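Local coordinates for kinesin-like protein KAR3 (Saccharomyces cerevisiae, PDB 1F9V) that probably hydrolyses ATP to drive movement along microtubules, as a motor protein of the kinesin family, at residues K71-G74 with Q75-S79; G108-P111 with S112-H116; G275-I278 with H279-Q283. The protein carries 2 engineered substitutions. All blocks are in the same frame, centred on the assembly; numbering follows the deposited sequence.

Interaction 1 (K71-G74 with Q75-S79). With ADP (adenosine-5'-diphosphate), chain D.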
ATOM      1  N   LYS A  71      10.213   6.393  -9.037  1.00 13.17           N
ATOM      2  CA  LYS A  71      10.368   6.479 -10.481  1.00 14.01           C
ATOM      3  C   LYS A  71       9.358   5.541 -11.122  1.00 14.07           C
ATOM      4  O   LYS A  71       8.893   5.771 -12.234  1.00 15.49           O
ATOM      5  CB  LYS A  71      11.788   6.086 -10.901  1.00 15.99           C
ATOM      6  CG  LYS A  71      12.825   7.172 -10.647  1.00 18.63           C
ATOM      7  CD  LYS A  71      14.115   6.888 -11.402  1.00 21.65           C
ATOM      8  CE  LYS A  71      15.242   7.780 -10.905  1.00 23.63           C
ATOM      9  NZ  LYS A  71      16.161   7.047  -9.992  1.00 26.74           N
ATOM     10  N   GLU A  72       9.018   4.474 -10.410  1.00 14.65           N
ATOM     11  CA  GLU A  72       8.047   3.519 -10.918  1.00 16.01           C
ATOM     12  C   GLU A  72       6.640   3.936 -10.482  1.00 16.12           C
ATOM     13  O   GLU A  72       5.715   3.979 -11.292  1.00 18.92           O
ATOM     14  CB  GLU A  72       8.356   2.114 -10.391  1.00 17.61           C
ATOM     15  CG  GLU A  72       9.785   1.644 -10.643  1.00 20.08           C
ATOM     16  CD  GLU A  72      10.189   1.760 -12.104  1.00 22.71           C
ATOM     17  OE1 GLU A  72      11.308   2.249 -12.373  1.00 25.28           O
ATOM     18  OE2 GLU A  72       9.390   1.366 -12.982  1.00 22.79           O
ATOM     19  N   VAL A  73       6.496   4.276  -9.207  1.00 15.11           N
ATOM     20  CA  VAL A  73       5.205   4.658  -8.643  1.00 13.95           C
ATOM     21  C   VAL A  73       4.554   5.905  -9.237  1.00 13.89           C
ATOM     22  O   VAL A  73       3.331   5.999  -9.290  1.00 13.57           O
ATOM     23  CB  VAL A  73       5.325   4.828  -7.116  1.00 14.18           C
ATOM     24  CG1 VAL A  73       3.942   5.062  -6.492  1.00 13.16           C
ATOM     25  CG2 VAL A  73       5.977   3.587  -6.517  1.00 15.00           C
ATOM     26  N   GLY A  74       5.360   6.859  -9.689  1.00 13.72           N
ATOM     27  CA  GLY A  74       4.797   8.076 -10.252  1.00 13.88           C
ATOM     28  C   GLY A  74       3.830   7.857 -11.404  1.00 14.35           C
ATOM     29  O   GLY A  74       2.804   8.536 -11.513  1.00 13.80           O
ATOM     30  N   GLN A  75       4.158   6.902 -12.267  1.00 15.20           N
ATOM     31  CA  GLN A  75       3.340   6.589 -13.432  1.00 16.99           C
ATOM     32  C   GLN A  75       1.970   6.046 -13.030  1.00 16.18           C
ATOM     33  O   GLN A  75       0.993   6.195 -13.759  1.00 17.07           O
ATOM     34  CB  GLN A  75       4.076   5.574 -14.320  1.00 19.66           C
ATOM     35  CG  GLN A  75       5.589   5.569 -14.105  1.00 23.85           C
ATOM     36  CD  GLN A  75       6.361   4.975 -15.274  1.00 27.84           C
ATOM     37  OE1 GLN A  75       5.778   4.507 -16.252  1.00 29.91           O
ATOM     38  NE2 GLN A  75       7.689   4.993 -15.172  1.00 29.99           N
ATOM     39  N   LEU A  76       1.901   5.421 -11.862  1.00 14.84           N
ATOM     40  CA  LEU A  76       0.642   4.874 -11.385  1.00 13.22           C
ATOM     41  C   LEU A  76      -0.244   5.970 -10.792  1.00 12.44           C
ATOM     42  O   LEU A  76      -1.390   6.143 -11.206  1.00 12.78           O
ATOM     43  CB  LEU A  76       0.899   3.800 -10.320  1.00 11.97           C
ATOM     44  CG  LEU A  76      -0.275   3.484  -9.389  1.00 11.11           C
ATOM     45  CD1 LEU A  76      -1.374   2.791 -10.175  1.00 10.41           C
ATOM     46  CD2 LEU A  76       0.201   2.603  -8.250  1.00 10.08           C
ATOM     47  N   VAL A  77       0.292   6.719  -9.831  1.00 12.31           N
ATOM     48  CA  VAL A  77      -0.488   7.757  -9.168  1.00 12.94           C
ATOM     49  C   VAL A  77      -0.981   8.873 -10.080  1.00 13.99           C
ATOM     50  O   VAL A  77      -2.005   9.491  -9.793  1.00 13.77           O
ATOM     51  CB  VAL A  77       0.283   8.371  -7.968  1.00 13.60           C
ATOM     52  CG1 VAL A  77       0.651   7.274  -6.966  1.00 12.07           C
ATOM     53  CG2 VAL A  77       1.523   9.095  -8.452  1.00 13.51           C
ATOM     54  N   GLN A  78      -0.283   9.135 -11.181  1.00 14.51           N
ATOM     55  CA  GLN A  78      -0.738  10.193 -12.075  1.00 16.09           C
ATOM     56  C   GLN A  78      -2.002   9.788 -12.831  1.00 16.34           C
ATOM     57  O   GLN A  78      -2.730  10.640 -13.335  1.00 16.45           O
ATOM     58  CB  GLN A  78       0.372  10.596 -13.054  1.00 18.24           C
ATOM     59  CG  GLN A  78       0.648   9.612 -14.170  1.00 19.56           C
ATOM     60  CD  GLN A  78       1.903   9.969 -14.947  1.00 20.38           C
ATOM     61  OE1 GLN A  78       1.954   9.815 -16.165  1.00 22.55           O
ATOM     62  NE2 GLN A  78       2.922  10.450 -14.243  1.00 19.45           N
ATOM     63  N   SER A  79      -2.278   8.489 -12.889  1.00 15.25           N
ATOM     64  CA  SER A  79      -3.467   8.005 -13.576  1.00 15.06           C
ATOM     65  C   SER A  79      -4.735   8.546 -12.902  1.00 14.62           C
ATOM     66  O   SER A  79      -5.806   8.570 -13.506  1.00 13.67           O
ATOM     67  CB  SER A  79      -3.481   6.470 -13.598  1.00 16.75           C
ATOM     68  OG  SER A  79      -3.884   5.939 -12.348  1.00 21.01           O
TER
HETATM   69  PB  ADP D 998       2.408  -1.016 -18.987  1.00 45.47           P
HETATM   70  O1B ADP D 998       1.899  -2.133 -19.840  1.00 47.45           O
HETATM   71  O2B ADP D 998       2.315  -1.396 -17.405  1.00 47.20           O
HETATM   72  O3B ADP D 998       3.805  -0.645 -19.365  1.00 45.44           O
HETATM   73  PA  ADP D 998       0.247   0.786 -18.285  1.00 40.67           P
HETATM   74  O1A ADP D 998      -0.675   1.497 -19.189  1.00 41.21           O
HETATM   75  O2A ADP D 998      -0.403  -0.360 -17.622  1.00 40.15           O
HETATM   76  O3A ADP D 998       1.469   0.228 -19.126  1.00 43.21           O
HETATM   77  O5' ADP D 998       0.952   1.790 -17.241  1.00 38.08           O
HETATM   78  C5' ADP D 998       2.353   2.051 -17.362  1.00 34.54           C
HETATM   79  C4' ADP D 998       3.016   2.355 -16.018  1.00 32.26           C
HETATM   80  O4' ADP D 998       2.104   2.850 -15.005  1.00 30.09           O
HETATM   81  C3' ADP D 998       3.725   1.153 -15.432  1.00 31.78           C
HETATM   82  O3' ADP D 998       5.072   1.000 -15.904  1.00 34.33           O
HETATM   83  C2' ADP D 998       3.641   1.362 -13.941  1.00 29.61           C
HETATM   84  O2' ADP D 998       4.778   2.071 -13.419  1.00 28.99           O
HETATM   85  C1' ADP D 998       2.312   2.095 -13.775  1.00 26.91           C
HETATM   86  N9  ADP D 998       1.173   1.153 -13.408  1.00 23.92           N
HETATM   87  C8  ADP D 998       0.115   0.817 -14.169  1.00 22.34           C
HETATM   88  N7  ADP D 998      -0.679  -0.024 -13.480  1.00 19.44           N
HETATM   89  C5  ADP D 998      -0.148  -0.225 -12.292  1.00 20.27           C
HETATM   90  C6  ADP D 998      -0.481  -0.966 -11.138  1.00 19.97           C
HETATM   91  N6  ADP D 998      -1.604  -1.707 -11.095  1.00 16.04           N
HETATM   92  N1  ADP D 998       0.348  -0.939 -10.040  1.00 19.71           N
HETATM   93  C2  ADP D 998       1.487  -0.211 -10.024  1.00 20.11           C
HETATM   94  N3  ADP D 998       1.813   0.506 -11.118  1.00 19.18           N
HETATM   95  C4  ADP D 998       1.049   0.530 -12.245  1.00 21.44           C
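Gln75 reaches back along its own helix to Lys71 and, with Glu72 and Leu76, forms part of a pocket for ADP. Its first torsion is unusual: chi1 is -22°, close to eclipsed, and this swings CG over the preceding turn, 3.2 Å from Glu72 O. The chain then runs extended, bringing the amide to Lys71, where NE2 donates to Lys71 O at 3.3 Å. The bond is nearly straight (165°), and the acceptor lies close to the amide plane of Gln75 while the donor lies in the carbonyl plane of Lys71. This fixes the rotation of the amide and leaves OE1 turned to the ribose, 3.5 Å from C4' of ADP. The ribose is also held by the backbone, its O2' donating to Glu72 O at 3.0 Å. Leu76, with CG opposite its backbone N (chi1 159°), spreads its branches against one face of the adenine, CD2 lying 3.6 Å from C2 of ADP and CD1 over the C4-C5 bond. On another side of the helix Val73 and Val77 meet through their CG1 methyls at 4.0 Å. Val73 O accepts from two amides, Val77 N almost in line with the carbonyl and Leu76 N from above its plane. Near the C-terminal end Ser79 folds its hydroxyl back, OG donating to Leu76 O at 2.8 Å. Gln78 NE2 makes only a weak bond to Gly74 O, its stronger partner being His116. Asn4, Arg6 and Thr312 also hydrogen-bond the nucleotide, which is bound apart from the P-loop pocket. One side of helix 66-77 packs on helix 109-124 through Val73 and Val77, while Leu76 rests on strands 86-91 and 311-318.

Interaction 2 (G108-P111 with S112-H116); sequences GIIP and STISH
Thr113 and Ile109 meet because the threonine hydroxyl, with chi1 at -71°, sits beside its own backbone N and faces the preceding turn. OG1 donates from there to Ile109 O at 2.6 Å, a short bond. The same oxygen takes Thr113 N at 2.8 Å, and the two donors arrive from opposite faces of the carbonyl plane, so one buried acceptor is gripped twice by a single residue. OG1 also comes 3.7 Å from CG2 of Ile109, the branch opposite the isoleucine's own backbone N, where the two side chains cross at a slant. With an alanine here, Ile109 O would probably lose its second donor, and a gap would be likely to open against Phe70 and Val77, on which the threonine packs. Ser112 adopts the same kind of torsion, and its OG is hydrogen-bonded to Asp107 O and also lies 3.0 Å from Gly108 O. Gly108 O is in any case bonded by Ser112 N at 2.9 Å, the first regular link of the helix. Ile110 and Ile114 extend the apolar side, CG2 of Ile110 standing 4.3 Å from CD1 of Ile114, and both cover Phe221 of strand 218-228. This is a helix N-terminus: Gly108 is the N-cap of helix 109-124, and Pro111 falls in the first turn, where a residue without an N-H breaks no helical bond. In this kinesin motor domain it packs beside helix 98-103, whose start belongs to the P-loop nucleotide site.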
ATOM      1  N   GLY A 108       8.886   9.806   1.028  1.00 14.01           N
ATOM      2  CA  GLY A 108       7.867   8.773   1.009  1.00 11.68           C
ATOM      3  C   GLY A 108       6.925   8.806  -0.169  1.00 10.45           C
ATOM      4  O   GLY A 108       6.810   9.809  -0.865  1.00 11.47           O
ATOM      5  N   ILE A 109       6.235   7.696  -0.393  1.00  9.69           N
ATOM      6  CA  ILE A 109       5.298   7.631  -1.494  1.00  9.21           C
ATOM      7  C   ILE A 109       4.199   8.690  -1.338  1.00  8.57           C
ATOM      8  O   ILE A 109       3.745   9.259  -2.328  1.00  9.74           O
ATOM      9  CB  ILE A 109       4.682   6.212  -1.605  1.00  9.44           C
ATOM     10  CG1 ILE A 109       5.710   5.270  -2.257  1.00  9.95           C
ATOM     11  CG2 ILE A 109       3.387   6.253  -2.416  1.00  9.87           C
ATOM     12  CD1 ILE A 109       5.238   3.844  -2.445  1.00 11.69           C
ATOM     13  N   ILE A 110       3.786   8.970  -0.108  1.00  8.34           N
ATOM     14  CA  ILE A 110       2.737   9.971   0.088  1.00  9.81           C
ATOM     15  C   ILE A 110       3.221  11.385  -0.277  1.00 10.25           C
ATOM     16  O   ILE A 110       2.614  12.040  -1.124  1.00 11.25           O
ATOM     17  CB  ILE A 110       2.164   9.909   1.533  1.00  9.46           C
ATOM     18  CG1 ILE A 110       1.318   8.632   1.681  1.00 10.25           C
ATOM     19  CG2 ILE A 110       1.289  11.143   1.821  1.00 10.65           C
ATOM     20  CD1 ILE A 110       1.025   8.226   3.108  1.00 10.83           C
ATOM     21  N   PRO A 111       4.299  11.883   0.361  1.00 11.02           N
ATOM     22  CA  PRO A 111       4.739  13.234  -0.026  1.00 11.38           C
ATOM     23  C   PRO A 111       5.122  13.319  -1.505  1.00 11.09           C
ATOM     24  O   PRO A 111       4.848  14.320  -2.166  1.00 11.85           O
ATOM     25  CB  PRO A 111       5.927  13.521   0.893  1.00 12.60           C
ATOM     26  CG  PRO A 111       6.299  12.225   1.497  1.00 12.71           C
ATOM     27  CD  PRO A 111       5.111  11.321   1.449  1.00 10.51           C
ATOM     28  N   SER A 112       5.741  12.264  -2.032  1.00  9.77           N
ATOM     29  CA  SER A 112       6.137  12.231  -3.440  1.00 10.54           C
ATOM     30  C   SER A 112       4.921  12.283  -4.365  1.00 10.41           C
ATOM     31  O   SER A 112       4.938  12.942  -5.406  1.00 10.52           O
ATOM     32  CB  SER A 112       6.932  10.951  -3.750  1.00 10.39           C
ATOM     33  OG  SER A 112       8.225  10.988  -3.172  1.00 11.54           O
ATOM     34  N   THR A 113       3.873  11.556  -3.983  1.00 10.87           N
ATOM     35  CA  THR A 113       2.644  11.500  -4.766  1.00 10.52           C
ATOM     36  C   THR A 113       2.012  12.885  -4.858  1.00  9.60           C
ATOM     37  O   THR A 113       1.602  13.317  -5.930  1.00 11.26           O
ATOM     38  CB  THR A 113       1.639  10.499  -4.130  1.00 10.52           C
ATOM     39  OG1 THR A 113       2.115   9.158  -4.332  1.00  9.93           O
ATOM     40  CG2 THR A 113       0.258  10.636  -4.762  1.00 10.08           C
ATOM     41  N   ILE A 114       1.958  13.580  -3.731  1.00 10.51           N
ATOM     42  CA  ILE A 114       1.378  14.912  -3.700  1.00 11.96           C
ATOM     43  C   ILE A 114       2.174  15.892  -4.565  1.00 13.52           C
ATOM     44  O   ILE A 114       1.597  16.656  -5.334  1.00 13.08           O
ATOM     45  CB  ILE A 114       1.275  15.414  -2.252  1.00 12.94           C
ATOM     46  CG1 ILE A 114       0.137  14.657  -1.557  1.00 16.09           C
ATOM     47  CG2 ILE A 114       1.010  16.917  -2.222  1.00 12.50           C
ATOM     48  CD1 ILE A 114       0.113  14.790  -0.069  1.00 20.06           C
ATOM     49  N   SER A 115       3.499  15.855  -4.458  1.00 13.74           N
ATOM     50  CA  SER A 115       4.342  16.742  -5.262  1.00 15.33           C
ATOM     51  C   SER A 115       4.196  16.444  -6.751  1.00 14.43           C
ATOM     52  O   SER A 115       4.150  17.357  -7.577  1.00 15.70           O
ATOM     53  CB  SER A 115       5.809  16.582  -4.868  1.00 15.96           C
ATOM     54  OG  SER A 115       6.011  16.957  -3.524  1.00 23.15           O
ATOM     55  N   HIS A 116       4.132  15.159  -7.091  1.00 12.78           N
ATOM     56  CA  HIS A 116       3.998  14.739  -8.476  1.00 11.75           C
ATOM     57  C   HIS A 116       2.657  15.181  -9.056  1.00 12.98           C
ATOM     58  O   HIS A 116       2.582  15.641 -10.194  1.00 13.21           O
ATOM     59  CB  HIS A 116       4.130  13.215  -8.570  1.00 12.15           C
ATOM     60  CG  HIS A 116       4.221  12.693  -9.970  1.00 13.29           C
ATOM     61  ND1 HIS A 116       5.129  13.176 -10.890  1.00 12.29           N
ATOM     62  CD2 HIS A 116       3.530  11.717 -10.604  1.00 11.90           C
ATOM     63  CE1 HIS A 116       4.992  12.519 -12.027  1.00 12.12           C
ATOM     64  NE2 HIS A 116       4.027  11.627 -11.880  1.00 14.04           N
TER

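Interaction 3 (G275-I278 with H279-Q283)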
ATOM      1  N   GLY A 275      -5.825 -10.115   1.450  1.00  7.15           N
ATOM      2  CA  GLY A 275      -5.169 -11.010   0.515  1.00  7.73           C
ATOM      3  C   GLY A 275      -6.178 -11.767  -0.327  1.00  8.67           C
ATOM      4  O   GLY A 275      -6.003 -11.920  -1.541  1.00  8.23           O
ATOM      5  N   ASP A 276      -7.243 -12.245   0.314  1.00  9.05           N
ATOM      6  CA  ASP A 276      -8.274 -12.988  -0.394  1.00  9.45           C
ATOM      7  C   ASP A 276      -8.961 -12.117  -1.441  1.00  7.70           C
ATOM      8  O   ASP A 276      -9.217 -12.560  -2.561  1.00  8.39           O
ATOM      9  CB  ASP A 276      -9.319 -13.522   0.588  1.00 10.38           C
ATOM     10  CG  ASP A 276      -8.805 -14.683   1.412  1.00 12.14           C
ATOM     11  OD1 ASP A 276      -7.870 -15.375   0.960  1.00 14.90           O
ATOM     12  OD2 ASP A 276      -9.338 -14.906   2.514  1.00 15.48           O
ATOM     13  N   VAL A 277      -9.258 -10.877  -1.074  1.00  7.13           N
ATOM     14  CA  VAL A 277      -9.922  -9.954  -1.989  1.00  7.76           C
ATOM     15  C   VAL A 277      -9.038  -9.623  -3.198  1.00  7.22           C
ATOM     16  O   VAL A 277      -9.480  -9.719  -4.340  1.00  8.55           O
ATOM     17  CB  VAL A 277     -10.336  -8.643  -1.246  1.00  8.16           C
ATOM     18  CG1 VAL A 277     -10.715  -7.554  -2.238  1.00  8.06           C
ATOM     19  CG2 VAL A 277     -11.510  -8.929  -0.316  1.00  8.61           C
ATOM     20  N   ILE A 278      -7.788  -9.238  -2.952  1.00  7.82           N
ATOM     21  CA  ILE A 278      -6.886  -8.895  -4.054  1.00  6.34           C
ATOM     22  C   ILE A 278      -6.627 -10.111  -4.943  1.00  7.38           C
ATOM     23  O   ILE A 278      -6.590  -9.996  -6.167  1.00  8.72           O
ATOM     24  CB  ILE A 278      -5.529  -8.342  -3.537  1.00  8.29           C
ATOM     25  CG1 ILE A 278      -5.759  -7.133  -2.617  1.00  9.62           C
ATOM     26  CG2 ILE A 278      -4.647  -7.938  -4.718  1.00  8.50           C
ATOM     27  CD1 ILE A 278      -6.506  -5.997  -3.253  1.00 10.74           C
ATOM     28  N   HIS A 279      -6.456 -11.281  -4.336  1.00  8.54           N
ATOM     29  CA  HIS A 279      -6.219 -12.483  -5.125  1.00  9.28           C
ATOM     30  C   HIS A 279      -7.419 -12.749  -6.040  1.00 10.09           C
ATOM     31  O   HIS A 279      -7.261 -13.032  -7.228  1.00 10.33           O
ATOM     32  CB  HIS A 279      -5.988 -13.695  -4.214  1.00 10.41           C
ATOM     33  CG  HIS A 279      -5.883 -14.993  -4.957  1.00 11.24           C
ATOM     34  ND1 HIS A 279      -4.692 -15.467  -5.461  1.00 12.96           N
ATOM     35  CD2 HIS A 279      -6.828 -15.897  -5.306  1.00 11.25           C
ATOM     36  CE1 HIS A 279      -4.907 -16.609  -6.090  1.00 13.61           C
ATOM     37  NE2 HIS A 279      -6.193 -16.892  -6.012  1.00 13.83           N
ATOM     38  N   ALA A 280      -8.620 -12.655  -5.482  1.00  9.60           N
ATOM     39  CA  ALA A 280      -9.821 -12.900  -6.263  1.00 11.31           C
ATOM     40  C   ALA A 280      -9.954 -11.895  -7.405  1.00  9.80           C
ATOM     41  O   ALA A 280     -10.314 -12.261  -8.523  1.00 10.44           O
ATOM     42  CB  ALA A 280     -11.053 -12.844  -5.356  1.00 11.53           C
ATOM     43  N   LEU A 281      -9.651 -10.631  -7.126  1.00 10.46           N
ATOM     44  CA  LEU A 281      -9.753  -9.585  -8.136  1.00 10.82           C
ATOM     45  C   LEU A 281      -8.767  -9.785  -9.281  1.00 11.83           C
ATOM     46  O   LEU A 281      -8.960  -9.247 -10.372  1.00 11.65           O
ATOM     47  CB  LEU A 281      -9.517  -8.215  -7.502  1.00 10.68           C
ATOM     48  CG  LEU A 281     -10.657  -7.691  -6.627  1.00  9.95           C
ATOM     49  CD1 LEU A 281     -10.159  -6.532  -5.792  1.00  9.99           C
ATOM     50  CD2 LEU A 281     -11.818  -7.257  -7.508  1.00 11.08           C
ATOM     51  N   GLY A 282      -7.711 -10.558  -9.027  1.00 12.79           N
ATOM     52  CA  GLY A 282      -6.704 -10.805 -10.048  1.00 13.67           C
ATOM     53  C   GLY A 282      -6.984 -12.055 -10.869  1.00 15.78           C
ATOM     54  O   GLY A 282      -6.188 -12.427 -11.742  1.00 13.90           O
ATOM     55  N   GLN A 283      -8.119 -12.703 -10.597  1.00 15.83           N
ATOM     56  CA  GLN A 283      -8.515 -13.921 -11.300  1.00 19.12           C
ATOM     57  C   GLN A 283      -9.309 -13.599 -12.564  1.00 20.86           C
ATOM     58  O   GLN A 283      -9.990 -12.579 -12.629  1.00 20.82           O
ATOM     59  CB  GLN A 283      -9.351 -14.805 -10.373  1.00 19.56           C
ATOM     60  CG  GLN A 283      -8.556 -15.399  -9.220  1.00 22.69           C
ATOM     61  CD  GLN A 283      -7.294 -16.104  -9.684  1.00 26.62           C
ATOM     62  OE1 GLN A 283      -6.228 -15.961  -9.078  1.00 28.57           O
ATOM     63  NE2 GLN A 283      -7.407 -16.869 -10.767  1.00 27.31           N
TER
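The side chains of Val277 and Leu281 run next to each other in the same direction, their CG1 and CD1 methyls 3.7 Å apart. Leu281, with CG opposite its carbonyl carbon (chi1 -73°), leans back over the preceding turn, so that CG comes within 3.3 Å of Val277 O while Leu281 N donates to that same oxygen at 2.9 Å. Ile278 joins more loosely, its CD1 reaching 4.5 Å from CD1 of Leu281. Ile278 and Leu281 pack on Ile5 of strand 4-11 and on Leu306 of helix 297-306, and Val277 on Phe293. The contact forms the last turns of helix 258-281, the long helix that follows the Switch II sequence in kinesin motor domains. The helix ends with its last turn tightening: Gly282 N bonds weakly to Ile278 O (127° at the hydrogen) and also to His279 O at 3.1 Å, and Gln283 N to Ala280 O. The other side, with Asp276, His279 and Ala280, is partly exposed and holds fewer apolar contacts. His279 carries its ring away from the preceding turn, CG anti to N (chi1 174°), touching Gly275 O through CB at 3.2 Å, while Gln283 OE1 sits 3.1 Å above one ring face, displaced toward the rim. Polar ends on this side are taken by Lys337, its O accepting from His279 ND1 and its NZ pairing with Asp276 OD1.

How the interactions relate
Each interaction is a local one within a single helix, so none closes a long loop, and the three follow in series without nesting or crossing. Interaction 1 comes first, on helix 66-77, ahead of strand 86-91. After that strand, the P-loop and helix 98-103, interaction 2 opens helix 109-124, and the two touch: Gln78 NE2 and His116 NE2, 2.9 Å apart, make a probable hydrogen bond, and Val77 packs on Thr113. Interaction 3 ends helix 258-281 much later in the chain, its centre about 27 Å from that of interaction 2, beyond the chain's centre. It has no touch with interaction 1, yet its Ile278 packs on Ile5, a residue of the same ADP pocket.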